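Local coordinates for protein succinylglutamate desuccinylase (Chromobacterium violaceum, PDB 1YW4) that probably hydrolyses N-succinyl-L-glutamate to succinate and L-glutamate, the last step of arginine degradation by the AST pathway, with one zinc ion per subunit, at residues C36-G41 with N81-V86; K173-A178 with A245-L250; P256-K261 with V325-L330. All coordinates share one frame; numbering follows the deposited sequence.

Contact 1: residues C36-G41 with N81-V86; sequences CVELNG and NCRLLV
Strand 36-39 and the first part of strand 83-88 form an antiparallel pair in the sheet of the catalytic part, with Val37 opposite Val86 and Leu39 opposite Leu84 in hydrogen-bonded pairs. Val37 N gives a bond of 3.0 Å to Val86 O, and Leu39 N one of 2.7 Å to Leu84 O; each pair is closed by the return bond. Glu38 and Leu85 form the non-hydrogen-bonded pair between them. The aliphatic side chains of Val37, Leu39, Leu84 and Val86 share one face, and Val37 CG1 lies beside Val86 CB at 4.0 Å, pointing the same way. Leu39 and Val86 on this face also pack on helix 61-75.

Past the strand, Asn40 adopts a left-handed backbone conformation, which asparagine tolerates well, and turns the chain so that Gly41 O faces Arg83. Arg83 NE donates at 3.0 Å to Gly41 O, on a lone pair, with the oxygen lying in the guanidinium plane; a bend at chi3 (71°) brings the group round. Glu38 reaches the same arginine through a water, which lies 2.6 Å from Glu38 OE1 and 2.8 Å from Arg83 NH1. Arg83 NH2 bonds to Ser48 OG and Phe135 O, and its guanidinium makes a cation-pi contact with Phe135. The whole is an antiparallel beta ladder, strand 36-39 lying between strands 27-33 and 83-88.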
ATOM      1  N   CYS A  36     -29.999  26.478  -0.629  1.00  9.10           N
ATOM      2  CA  CYS A  36     -28.607  26.903  -0.764  1.00 10.26           C
ATOM      3  C   CYS A  36     -28.498  28.345  -0.305  1.00 10.02           C
ATOM      4  O   CYS A  36     -29.133  29.225  -0.882  1.00  8.50           O
ATOM      5  CB  CYS A  36     -28.145  26.770  -2.219  1.00 10.18           C
ATOM      6  SG  CYS A  36     -28.329  25.045  -2.816  1.00 13.94           S
ATOM      7  N   VAL A  37     -27.685  28.580   0.726  1.00 11.64           N
ATOM      8  CA  VAL A  37     -27.515  29.917   1.278  1.00 12.40           C
ATOM      9  C   VAL A  37     -26.039  30.270   1.526  1.00 14.37           C
ATOM     10  O   VAL A  37     -25.278  29.507   2.134  1.00 13.46           O
ATOM     11  CB  VAL A  37     -28.359  30.086   2.600  1.00 15.36           C
ATOM     12  CG1 VAL A  37     -27.896  29.089   3.664  1.00 15.92           C
ATOM     13  CG2 VAL A  37     -28.258  31.528   3.113  1.00 11.88           C
ATOM     14  N   GLU A  38     -25.649  31.432   1.018  1.00 12.51           N
ATOM     15  CA  GLU A  38     -24.287  31.919   1.136  1.00 12.65           C
ATOM     16  C   GLU A  38     -24.211  33.047   2.162  1.00 12.00           C
ATOM     17  O   GLU A  38     -24.962  34.021   2.073  1.00 12.00           O
ATOM     18  CB  GLU A  38     -23.831  32.431  -0.227  1.00 13.43           C
ATOM     19  CG  GLU A  38     -22.430  32.971  -0.240  1.00 16.26           C
ATOM     20  CD  GLU A  38     -22.171  33.814  -1.466  1.00 18.79           C
ATOM     21  OE1 GLU A  38     -21.498  33.328  -2.390  1.00 23.59           O
ATOM     22  OE2 GLU A  38     -22.655  34.963  -1.501  1.00 17.31           O
ATOM     23  N   LEU A  39     -23.306  32.916   3.128  1.00 12.93           N
ATOM     24  CA  LEU A  39     -23.142  33.932   4.167  1.00 13.72           C
ATOM     25  C   LEU A  39     -21.737  34.530   4.093  1.00 10.54           C
ATOM     26  O   LEU A  39     -20.764  33.807   3.896  1.00 12.07           O
ATOM     27  CB  LEU A  39     -23.383  33.331   5.574  1.00 11.86           C
ATOM     28  CG  LEU A  39     -24.743  32.686   5.894  1.00 14.68           C
ATOM     29  CD1 LEU A  39     -24.775  31.280   5.305  1.00 12.21           C
ATOM     30  CD2 LEU A  39     -24.963  32.603   7.403  1.00 16.23           C
ATOM     31  N   ASN A  40     -21.638  35.849   4.228  1.00 14.39           N
ATOM     32  CA  ASN A  40     -20.341  36.538   4.189  1.00 15.11           C
ATOM     33  C   ASN A  40     -19.590  36.248   2.887  1.00 17.35           C
ATOM     34  O   ASN A  40     -18.355  36.220   2.854  1.00 15.75           O
ATOM     35  CB  ASN A  40     -19.483  36.099   5.385  1.00 17.49           C
ATOM     36  CG  ASN A  40     -18.324  37.049   5.664  1.00 20.06           C
ATOM     37  OD1 ASN A  40     -17.278  36.638   6.177  1.00 19.97           O
ATOM     38  ND2 ASN A  40     -18.511  38.322   5.340  1.00 18.13           N
ATOM     39  N   GLY A  41     -20.344  36.033   1.815  1.00 17.28           N
ATOM     40  CA  GLY A  41     -19.736  35.747   0.526  1.00 18.61           C
ATOM     41  C   GLY A  41     -18.819  36.843  -0.006  1.00 19.29           C
ATOM     42  O   GLY A  41     -17.846  36.559  -0.705  1.00 13.82           O
ATOM     43  N   ASN A  81     -16.119  34.480   9.932  1.00 28.45           N
ATOM     44  CA  ASN A  81     -15.015  35.152   9.262  1.00 28.95           C
ATOM     45  C   ASN A  81     -14.527  34.408   8.031  1.00 28.23           C
ATOM     46  O   ASN A  81     -13.363  34.508   7.654  1.00 29.47           O
ATOM     47  CB  ASN A  81     -13.862  35.364  10.242  1.00 32.05           C
ATOM     48  CG  ASN A  81     -14.206  36.362  11.318  1.00 32.46           C
ATOM     49  OD1 ASN A  81     -14.342  37.555  11.049  1.00 36.33           O
ATOM     50  ND2 ASN A  81     -14.372  35.878  12.543  1.00 35.85           N
ATOM     51  N   CYS A  82     -15.424  33.659   7.404  1.00 26.94           N
ATOM     52  CA  CYS A  82     -15.087  32.923   6.194  1.00 25.96           C
ATOM     53  C   CYS A  82     -16.229  33.072   5.203  1.00 22.64           C
ATOM     54  O   CYS A  82     -17.334  33.470   5.569  1.00 19.80           O
ATOM     55  CB  CYS A  82     -14.933  31.424   6.465  1.00 29.82           C
ATOM     56  SG  CYS A  82     -13.905  30.914   7.837  1.00 36.00           S
ATOM     57  N   ARG A  83     -15.953  32.756   3.945  1.00 21.03           N
ATOM     58  CA  ARG A  83     -16.990  32.769   2.925  1.00 20.51           C
ATOM     59  C   ARG A  83     -17.639  31.409   3.158  1.00 18.19           C
ATOM     60  O   ARG A  83     -16.985  30.383   3.003  1.00 19.83           O
ATOM     61  CB  ARG A  83     -16.387  32.807   1.527  1.00 19.89           C
ATOM     62  CG  ARG A  83     -15.715  34.118   1.167  1.00 21.59           C
ATOM     63  CD  ARG A  83     -15.203  34.080  -0.258  1.00 19.09           C
ATOM     64  NE  ARG A  83     -16.278  34.102  -1.252  1.00 19.42           N
ATOM     65  CZ  ARG A  83     -16.433  33.184  -2.204  1.00 18.72           C
ATOM     66  NH1 ARG A  83     -17.420  33.295  -3.071  1.00 15.80           N
ATOM     67  NH2 ARG A  83     -15.611  32.147  -2.280  1.00 17.08           N
ATOM     68  N   LEU A  84     -18.915  31.405   3.529  1.00 17.38           N
ATOM     69  CA  LEU A  84     -19.626  30.168   3.815  1.00 14.08           C
ATOM     70  C   LEU A  84     -20.824  29.887   2.915  1.00 14.27           C
ATOM     71  O   LEU A  84     -21.712  30.725   2.756  1.00 15.32           O
ATOM     72  CB  LEU A  84     -20.101  30.186   5.273  1.00 12.61           C
ATOM     73  CG  LEU A  84     -21.081  29.108   5.755  1.00 13.70           C
ATOM     74  CD1 LEU A  84     -20.422  27.747   5.641  1.00 12.04           C
ATOM     75  CD2 LEU A  84     -21.509  29.367   7.197  1.00 14.87           C
ATOM     76  N   LEU A  85     -20.847  28.698   2.333  1.00 11.58           N
ATOM     77  CA  LEU A  85     -21.981  28.283   1.521  1.00 11.24           C
ATOM     78  C   LEU A  85     -22.550  27.009   2.151  1.00 10.05           C
ATOM     79  O   LEU A  85     -21.851  26.012   2.273  1.00 13.26           O
ATOM     80  CB  LEU A  85     -21.551  27.993   0.089  1.00  7.94           C
ATOM     81  CG  LEU A  85     -22.647  27.425  -0.824  1.00  8.03           C
ATOM     82  CD1 LEU A  85     -23.884  28.324  -0.827  1.00  7.53           C
ATOM     83  CD2 LEU A  85     -22.089  27.300  -2.236  1.00  9.63           C
ATOM     84  N   VAL A  86     -23.810  27.060   2.573  1.00 12.21           N
ATOM     85  CA  VAL A  86     -24.470  25.901   3.157  1.00 11.54           C
ATOM     86  C   VAL A  86     -25.461  25.340   2.144  1.00 11.99           C
ATOM     87  O   VAL A  86     -26.232  26.089   1.528  1.00 10.34           O
ATOM     88  CB  VAL A  86     -25.250  26.256   4.442  1.00 12.54           C
ATOM     89  CG1 VAL A  86     -26.034  25.042   4.924  1.00 11.44           C
ATOM     90  CG2 VAL A  86     -24.280  26.708   5.541  1.00 14.01           C
TER
HETATM   91  O   HOH W   1     -19.724  34.799  -3.517  1.00 34.88           O

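Contact 2: residues K173-A178 with A245-L250; sequences KREQLA and ANVPDL
Leu250 lays its isobutyl group over the first turns of helix 174-181, overlapping the methyl of Ala178. The two CB atoms, Leu250 CB and Ala178 CB, are 3.3 Å apart, tighter than ordinary van der Waals contact, and the short methyl of Ala178 suits this close approach of loop and helix. With its CG anti to the backbone nitrogen (chi1 177°), Leu250 spreads along the helix: its CG comes within 4.0 Å of Leu177 CB, while CD2 approaches Leu177 O.

Val247 meets the same alanine from another part of the loop. Its CG1 branch touches Ala178 CB at 3.4 Å, while CG2 turns toward the carboxylate of Glu175, where the modelled separation is too short to be relied on. The helix thus offers a small methyl to two branched aliphatic side chains of the loop.

Between these two anchors the loop is shaped by its own bonds. Pro248, whose ring already limits phi, is the centre of an inverse gamma turn, closed by Asp249 N to Val247 O at 2.6 Å. Asp249 OD2 accepts a weak bond of 2.7 Å from Leu250 N.

Arg174 crosses Leu250 at about a right angle, its NH2 lying 4.1 Å from Leu250 CD1. That nitrogen makes its salt bridge with Glu252, a little farther along the chain, so the arginine adds an ionic tie next to the apolar patch. Across the two segments the attraction is therefore one of close-fitting aliphatic groups. It probably depends mainly on shape and on keeping water from the buried Ala178 and Leu250, since the bonds of Arg174 and Asp249 go outside the pair or stay within one segment.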
ATOM      1  N   LYS A 173      -3.187  16.181   1.433  1.00 45.20           N
ATOM      2  CA  LYS A 173      -2.749  17.201   2.379  1.00 44.80           C
ATOM      3  C   LYS A 173      -2.924  16.722   3.814  1.00 44.34           C
ATOM      4  O   LYS A 173      -4.042  16.477   4.266  1.00 44.52           O
ATOM      5  CB  LYS A 173      -3.536  18.496   2.155  1.00 45.73           C
ATOM      6  CG  LYS A 173      -2.975  19.707   2.880  1.00 46.75           C
ATOM      7  CD  LYS A 173      -3.692  20.975   2.446  1.00 47.85           C
ATOM      8  CE  LYS A 173      -2.994  22.221   2.976  1.00 49.92           C
ATOM      9  NZ  LYS A 173      -3.611  23.476   2.440  1.00 49.87           N
ATOM     10  N   ARG A 174      -1.814  16.592   4.531  1.00 44.02           N
ATOM     11  CA  ARG A 174      -1.861  16.124   5.910  1.00 42.84           C
ATOM     12  C   ARG A 174      -2.289  17.193   6.905  1.00 40.33           C
ATOM     13  O   ARG A 174      -2.607  16.888   8.053  1.00 39.07           O
ATOM     14  CB  ARG A 174      -0.507  15.530   6.302  1.00 45.20           C
ATOM     15  CG  ARG A 174       0.692  16.340   5.854  1.00 46.90           C
ATOM     16  CD  ARG A 174       1.924  15.462   5.877  1.00 48.39           C
ATOM     17  NE  ARG A 174       2.162  14.910   7.209  1.00 48.89           N
ATOM     18  CZ  ARG A 174       2.743  13.737   7.436  1.00 49.45           C
ATOM     19  NH1 ARG A 174       3.141  12.988   6.416  1.00 48.02           N
ATOM     20  NH2 ARG A 174       2.931  13.316   8.681  1.00 49.18           N
ATOM     21  N   GLU A 175      -2.308  18.445   6.463  1.00 39.15           N
ATOM     22  CA  GLU A 175      -2.730  19.540   7.327  1.00 37.85           C
ATOM     23  C   GLU A 175      -4.228  19.336   7.609  1.00 36.39           C
ATOM     24  O   GLU A 175      -4.706  19.587   8.716  1.00 35.99           O
ATOM     25  CB  GLU A 175      -2.496  20.878   6.620  1.00 40.40           C
ATOM     26  CG  GLU A 175      -2.220  22.040   7.557  1.00 45.02           C
ATOM     27  CD  GLU A 175      -3.328  22.253   8.555  1.00 46.09           C
ATOM     28  OE1 GLU A 175      -4.457  22.571   8.127  1.00 47.03           O
ATOM     29  OE2 GLU A 175      -3.070  22.099   9.771  1.00 49.07           O
ATOM     30  N   GLN A 176      -4.960  18.870   6.601  1.00 33.42           N
ATOM     31  CA  GLN A 176      -6.389  18.620   6.753  1.00 31.35           C
ATOM     32  C   GLN A 176      -6.621  17.321   7.514  1.00 29.61           C
ATOM     33  O   GLN A 176      -7.580  17.199   8.277  1.00 29.14           O
ATOM     34  CB  GLN A 176      -7.073  18.566   5.386  1.00 30.38           C
ATOM     35  CG  GLN A 176      -7.421  19.942   4.836  1.00 31.41           C
ATOM     36  CD  GLN A 176      -8.456  20.653   5.691  1.00 31.95           C
ATOM     37  OE1 GLN A 176      -9.589  20.181   5.837  1.00 32.56           O
ATOM     38  NE2 GLN A 176      -8.075  21.791   6.265  1.00 31.15           N
ATOM     39  N   LEU A 177      -5.745  16.347   7.302  1.00 28.03           N
ATOM     40  CA  LEU A 177      -5.859  15.078   8.006  1.00 29.07           C
ATOM     41  C   LEU A 177      -5.718  15.361   9.493  1.00 28.14           C
ATOM     42  O   LEU A 177      -6.342  14.707  10.328  1.00 28.99           O
ATOM     43  CB  LEU A 177      -4.763  14.111   7.552  1.00 28.70           C
ATOM     44  CG  LEU A 177      -4.965  13.501   6.167  1.00 29.72           C
ATOM     45  CD1 LEU A 177      -3.770  12.636   5.787  1.00 28.43           C
ATOM     46  CD2 LEU A 177      -6.241  12.679   6.171  1.00 30.19           C
ATOM     47  N   ALA A 178      -4.896  16.353   9.819  1.00 29.03           N
ATOM     48  CA  ALA A 178      -4.677  16.726  11.208  1.00 28.17           C
ATOM     49  C   ALA A 178      -5.961  17.305  11.789  1.00 27.55           C
ATOM     50  O   ALA A 178      -6.413  16.890  12.857  1.00 28.02           O
ATOM     51  CB  ALA A 178      -3.550  17.743  11.300  1.00 30.36           C
ATOM     52  N   ALA A 245      -6.737  29.496  13.209  1.00 46.22           N
ATOM     53  CA  ALA A 245      -6.202  28.751  14.337  1.00 46.97           C
ATOM     54  C   ALA A 245      -5.415  27.570  13.774  1.00 47.53           C
ATOM     55  O   ALA A 245      -5.955  26.766  13.015  1.00 47.88           O
ATOM     56  CB  ALA A 245      -7.339  28.256  15.220  1.00 46.26           C
ATOM     57  N   ASN A 246      -4.138  27.468  14.132  1.00 48.00           N
ATOM     58  CA  ASN A 246      -3.308  26.377  13.634  1.00 48.24           C
ATOM     59  C   ASN A 246      -3.820  25.034  14.142  1.00 47.51           C
ATOM     60  O   ASN A 246      -4.502  24.963  15.163  1.00 46.15           O
ATOM     61  CB  ASN A 246      -1.855  26.558  14.076  1.00 50.36           C
ATOM     62  CG  ASN A 246      -1.642  26.190  15.527  1.00 51.35           C
ATOM     63  OD1 ASN A 246      -2.187  26.829  16.428  1.00 52.95           O
ATOM     64  ND2 ASN A 246      -0.856  25.143  15.764  1.00 52.14           N
ATOM     65  N   VAL A 247      -3.488  23.971  13.417  1.00 48.40           N
ATOM     66  CA  VAL A 247      -3.898  22.623  13.790  1.00 49.26           C
ATOM     67  C   VAL A 247      -2.723  21.958  14.508  1.00 49.92           C
ATOM     68  O   VAL A 247      -1.582  22.071  14.064  1.00 49.47           O
ATOM     69  CB  VAL A 247      -4.269  21.791  12.540  1.00 49.30           C
ATOM     70  CG1 VAL A 247      -4.809  20.430  12.956  1.00 49.33           C
ATOM     71  CG2 VAL A 247      -5.297  22.541  11.702  1.00 49.16           C
ATOM     72  N   PRO A 248      -2.991  21.260  15.628  1.00 50.35           N
ATOM     73  CA  PRO A 248      -1.963  20.575  16.420  1.00 50.85           C
ATOM     74  C   PRO A 248      -1.278  19.420  15.699  1.00 51.38           C
ATOM     75  O   PRO A 248      -1.295  18.282  16.170  1.00 51.99           O
ATOM     76  CB  PRO A 248      -2.735  20.113  17.654  1.00 51.03           C
ATOM     77  CG  PRO A 248      -4.099  19.854  17.103  1.00 50.91           C
ATOM     78  CD  PRO A 248      -4.320  21.066  16.232  1.00 50.11           C
ATOM     79  N   ASP A 249      -0.675  19.727  14.555  1.00 51.66           N
ATOM     80  CA  ASP A 249       0.032  18.744  13.746  1.00 51.93           C
ATOM     81  C   ASP A 249      -0.800  17.486  13.505  1.00 52.40           C
ATOM     82  O   ASP A 249      -1.965  17.415  13.899  1.00 53.15           O
ATOM     83  CB  ASP A 249       1.354  18.371  14.415  1.00 52.15           C
ATOM     84  CG  ASP A 249       2.371  17.838  13.429  1.00 52.44           C
ATOM     85  OD1 ASP A 249       3.482  17.471  13.862  1.00 53.21           O
ATOM     86  OD2 ASP A 249       2.059  17.792  12.219  1.00 52.35           O
ATOM     87  N   LEU A 250      -0.197  16.495  12.856  1.00 51.96           N
ATOM     88  CA  LEU A 250      -0.889  15.247  12.546  1.00 51.56           C
ATOM     89  C   LEU A 250      -0.030  14.021  12.831  1.00 52.26           C
ATOM     90  O   LEU A 250       0.933  13.748  12.115  1.00 53.45           O
ATOM     91  CB  LEU A 250      -1.327  15.248  11.073  1.00 51.09           C
ATOM     92  CG  LEU A 250      -2.014  14.031  10.433  1.00 49.10           C
ATOM     93  CD1 LEU A 250      -0.981  13.041   9.953  1.00 48.36           C
ATOM     94  CD2 LEU A 250      -2.975  13.394  11.419  1.00 48.35           C
TER

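Contact 3: residues P256-K261 with V325-L330; sequences PLFRAK and VEPARL
Arg259 and Glu326 face each other in a hydrogen-bonded pair and are joined by both backbone and side chain. Arg259 N bonds to Glu326 O at 3.0 Å, and Glu326 N returns a bond to Arg259 O. On the same face of the sheet NE and NH2 of Arg259 both grip Glu326 OE1, at 2.8 Å and 3.1 Å; they approach from one face of the carboxylate, whose plane is turned 37° from the guanidinium. Both side chains place CG between the backbone nitrogen and carbonyl carbon (chi1 69° and 60°) and then run out extended, which brings their charged ends together.

The Lys261 side chain crosses that of Glu326 at about a right angle, its CG and CD methylenes beside OE2, and a water bonded to Glu326 OE2 at 2.8 Å extends weakly to Lys261 NZ. The strongest polar partner of Arg259 is Glu326 of the second subunit, which makes a salt bridge to NH2, so this ion pair belongs to the dimer contact as well.

Farther along, Ala328 N also bonds to Leu257 O at 2.7 Å, and a water links Leu257 N with Ala328 O. Pro327, which has no N-H to give, stands in the non-hydrogen-bonded pair with Phe258. The apolar end is closed by Leu257 CD1, 3.5 Å from Leu330 CG.

Outside this pair, Phe258 makes backbone bonds to strand 187-190, and Val325 to Arg307 of strand 307-309. Strands 257-265 and 320-328 therefore run between those two, while Leu330 reaches over to helix 174-181.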
ATOM      1  N   PRO A 256      -5.330   5.847  11.285  1.00 25.40           N
ATOM      2  CA  PRO A 256      -5.142   4.812  10.263  1.00 24.34           C
ATOM      3  C   PRO A 256      -5.790   5.171   8.919  1.00 23.83           C
ATOM      4  O   PRO A 256      -6.916   5.666   8.868  1.00 20.04           O
ATOM      5  CB  PRO A 256      -5.757   3.565  10.909  1.00 23.65           C
ATOM      6  CG  PRO A 256      -6.790   4.124  11.846  1.00 23.87           C
ATOM      7  CD  PRO A 256      -6.118   5.346  12.425  1.00 24.05           C
ATOM      8  N   LEU A 257      -5.059   4.925   7.836  1.00 22.58           N
ATOM      9  CA  LEU A 257      -5.548   5.205   6.494  1.00 21.92           C
ATOM     10  C   LEU A 257      -5.753   3.881   5.763  1.00 22.89           C
ATOM     11  O   LEU A 257      -5.061   2.897   6.038  1.00 23.21           O
ATOM     12  CB  LEU A 257      -4.536   6.056   5.724  1.00 22.88           C
ATOM     13  CG  LEU A 257      -4.022   7.334   6.397  1.00 21.16           C
ATOM     14  CD1 LEU A 257      -2.907   7.918   5.538  1.00 20.65           C
ATOM     15  CD2 LEU A 257      -5.142   8.356   6.571  1.00 20.07           C
ATOM     16  N   PHE A 258      -6.696   3.865   4.827  1.00 20.18           N
ATOM     17  CA  PHE A 258      -6.989   2.662   4.061  1.00 21.17           C
ATOM     18  C   PHE A 258      -7.288   2.973   2.597  1.00 21.14           C
ATOM     19  O   PHE A 258      -7.608   4.103   2.239  1.00 21.91           O
ATOM     20  CB  PHE A 258      -8.193   1.921   4.661  1.00 19.52           C
ATOM     21  CG  PHE A 258      -8.014   1.520   6.106  1.00 19.76           C
ATOM     22  CD1 PHE A 258      -8.300   2.412   7.139  1.00 21.55           C
ATOM     23  CD2 PHE A 258      -7.551   0.248   6.431  1.00 20.27           C
ATOM     24  CE1 PHE A 258      -8.126   2.044   8.485  1.00 21.71           C
ATOM     25  CE2 PHE A 258      -7.373  -0.134   7.770  1.00 21.59           C
ATOM     26  CZ  PHE A 258      -7.662   0.767   8.794  1.00 19.08           C
ATOM     27  N   ARG A 259      -7.174   1.957   1.754  1.00 22.09           N
ATOM     28  CA  ARG A 259      -7.479   2.092   0.343  1.00 21.51           C
ATOM     29  C   ARG A 259      -8.107   0.774  -0.079  1.00 22.23           C
ATOM     30  O   ARG A 259      -7.897  -0.264   0.562  1.00 20.91           O
ATOM     31  CB  ARG A 259      -6.208   2.360  -0.473  1.00 23.10           C
ATOM     32  CG  ARG A 259      -5.257   1.179  -0.539  1.00 21.51           C
ATOM     33  CD  ARG A 259      -4.007   1.508  -1.334  1.00 23.68           C
ATOM     34  NE  ARG A 259      -3.178   0.321  -1.533  1.00 22.58           N
ATOM     35  CZ  ARG A 259      -1.950   0.345  -2.044  1.00 23.84           C
ATOM     36  NH1 ARG A 259      -1.403   1.498  -2.406  1.00 23.55           N
ATOM     37  NH2 ARG A 259      -1.271  -0.786  -2.195  1.00 20.33           N
ATOM     38  N   ALA A 260      -8.891   0.813  -1.145  1.00 22.69           N
ATOM     39  CA  ALA A 260      -9.529  -0.395  -1.641  1.00 24.27           C
ATOM     40  C   ALA A 260      -8.450  -1.341  -2.155  1.00 26.62           C
ATOM     41  O   ALA A 260      -7.488  -0.910  -2.790  1.00 26.12           O
ATOM     42  CB  ALA A 260     -10.495  -0.050  -2.761  1.00 20.87           C
ATOM     43  N   LYS A 261      -8.604  -2.626  -1.865  1.00 28.87           N
ATOM     44  CA  LYS A 261      -7.652  -3.628  -2.327  1.00 31.22           C
ATOM     45  C   LYS A 261      -8.273  -4.312  -3.543  1.00 32.75           C
ATOM     46  O   LYS A 261      -7.632  -4.451  -4.582  1.00 33.69           O
ATOM     47  CB  LYS A 261      -7.376  -4.653  -1.224  1.00 31.00           C
ATOM     48  CG  LYS A 261      -6.338  -5.707  -1.581  1.00 30.70           C
ATOM     49  CD  LYS A 261      -6.107  -6.666  -0.421  1.00 29.40           C
ATOM     50  CE  LYS A 261      -5.165  -7.804  -0.809  1.00 30.35           C
ATOM     51  NZ  LYS A 261      -4.982  -8.790   0.303  1.00 29.34           N
ATOM     52  N   VAL A 325     -10.711  -3.557   1.980  1.00 25.14           N
ATOM     53  CA  VAL A 325      -9.714  -2.500   2.073  1.00 24.39           C
ATOM     54  C   VAL A 325      -8.483  -3.000   2.819  1.00 23.92           C
ATOM     55  O   VAL A 325      -8.547  -3.989   3.550  1.00 21.55           O
ATOM     56  CB  VAL A 325     -10.266  -1.259   2.821  1.00 24.71           C
ATOM     57  CG1 VAL A 325     -11.445  -0.669   2.062  1.00 23.40           C
ATOM     58  CG2 VAL A 325     -10.683  -1.646   4.236  1.00 26.41           C
ATOM     59  N   GLU A 326      -7.368  -2.299   2.619  1.00 25.13           N
ATOM     60  CA  GLU A 326      -6.091  -2.615   3.258  1.00 23.56           C
ATOM     61  C   GLU A 326      -5.446  -1.323   3.748  1.00 22.62           C
ATOM     62  O   GLU A 326      -5.738  -0.240   3.244  1.00 22.76           O
ATOM     63  CB  GLU A 326      -5.152  -3.287   2.256  1.00 23.76           C
ATOM     64  CG  GLU A 326      -4.861  -2.418   1.042  1.00 22.20           C
ATOM     65  CD  GLU A 326      -3.882  -3.053   0.080  1.00 23.18           C
ATOM     66  OE1 GLU A 326      -3.557  -2.400  -0.928  1.00 24.18           O
ATOM     67  OE2 GLU A 326      -3.443  -4.194   0.329  1.00 23.03           O
ATOM     68  N   PRO A 327      -4.547  -1.425   4.735  1.00 23.85           N
ATOM     69  CA  PRO A 327      -3.858  -0.255   5.288  1.00 24.81           C
ATOM     70  C   PRO A 327      -3.178   0.563   4.191  1.00 26.97           C
ATOM     71  O   PRO A 327      -2.668   0.010   3.216  1.00 27.06           O
ATOM     72  CB  PRO A 327      -2.845  -0.878   6.252  1.00 24.41           C
ATOM     73  CG  PRO A 327      -3.550  -2.125   6.726  1.00 22.39           C
ATOM     74  CD  PRO A 327      -4.143  -2.658   5.437  1.00 24.33           C
ATOM     75  N   ALA A 328      -3.186   1.880   4.349  1.00 28.65           N
ATOM     76  CA  ALA A 328      -2.565   2.769   3.378  1.00 31.34           C
ATOM     77  C   ALA A 328      -1.558   3.650   4.098  1.00 31.68           C
ATOM     78  O   ALA A 328      -1.851   4.208   5.154  1.00 32.56           O
ATOM     79  CB  ALA A 328      -3.622   3.631   2.686  1.00 30.60           C
ATOM     80  N   ARG A 329      -0.368   3.763   3.525  1.00 33.61           N
ATOM     81  CA  ARG A 329       0.687   4.569   4.118  1.00 34.61           C
ATOM     82  C   ARG A 329       0.970   5.779   3.238  1.00 35.23           C
ATOM     83  O   ARG A 329       0.931   5.683   2.014  1.00 34.73           O
ATOM     84  CB  ARG A 329       1.961   3.729   4.271  1.00 35.16           C
ATOM     85  CG  ARG A 329       1.794   2.447   5.093  1.00 35.64           C
ATOM     86  CD  ARG A 329       1.522   2.738   6.563  1.00 37.09           C
ATOM     87  NE  ARG A 329       2.623   3.449   7.211  1.00 37.81           N
ATOM     88  CZ  ARG A 329       3.826   2.930   7.445  1.00 38.36           C
ATOM     89  NH1 ARG A 329       4.103   1.684   7.088  1.00 37.60           N
ATOM     90  NH2 ARG A 329       4.760   3.662   8.039  1.00 38.61           N
ATOM     91  N   LEU A 330       1.232   6.920   3.866  1.00 36.22           N
ATOM     92  CA  LEU A 330       1.553   8.144   3.138  1.00 38.60           C
ATOM     93  C   LEU A 330       3.034   8.094   2.755  1.00 39.13           C
ATOM     94  O   LEU A 330       3.803   7.332   3.339  1.00 39.60           O
ATOM     95  CB  LEU A 330       1.291   9.370   4.019  1.00 38.80           C
ATOM     96  CG  LEU A 330      -0.168   9.764   4.276  1.00 40.83           C
ATOM     97  CD1 LEU A 330      -0.231  10.820   5.369  1.00 40.89           C
ATOM     98  CD2 LEU A 330      -0.794  10.282   2.982  1.00 39.91           C
TER
HETATM   99  O   HOH W   2      -2.456   3.879   7.947  1.00 30.23           O
HETATM  100  O   HOH W   3      -3.333  -6.486   1.884  1.00 29.85           O

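The three contacts follow one another along the chain, each closing before the next opens. Contact 1 joins strand 36-39 to strand 83-88 of the catalytic domain, and contact 3 belongs to the barrel-sandwich hybrid domain on the opposite side of the chain's centre, their centres about 34 Å apart. Contact 2, about 23 Å from contact 1 and 19 Å from contact 3 between centres, pins helix 174-181 to the loop that leads from helix 230-241 into strand 257-265. It touches contact 3 directly, Leu177 CD1 meeting Leu330 CD1 at 4.0 Å. Helix 174-181 thus touches both that loop and Leu330, just after strand 320-328, where catalytic part and hybrid domain adjoin.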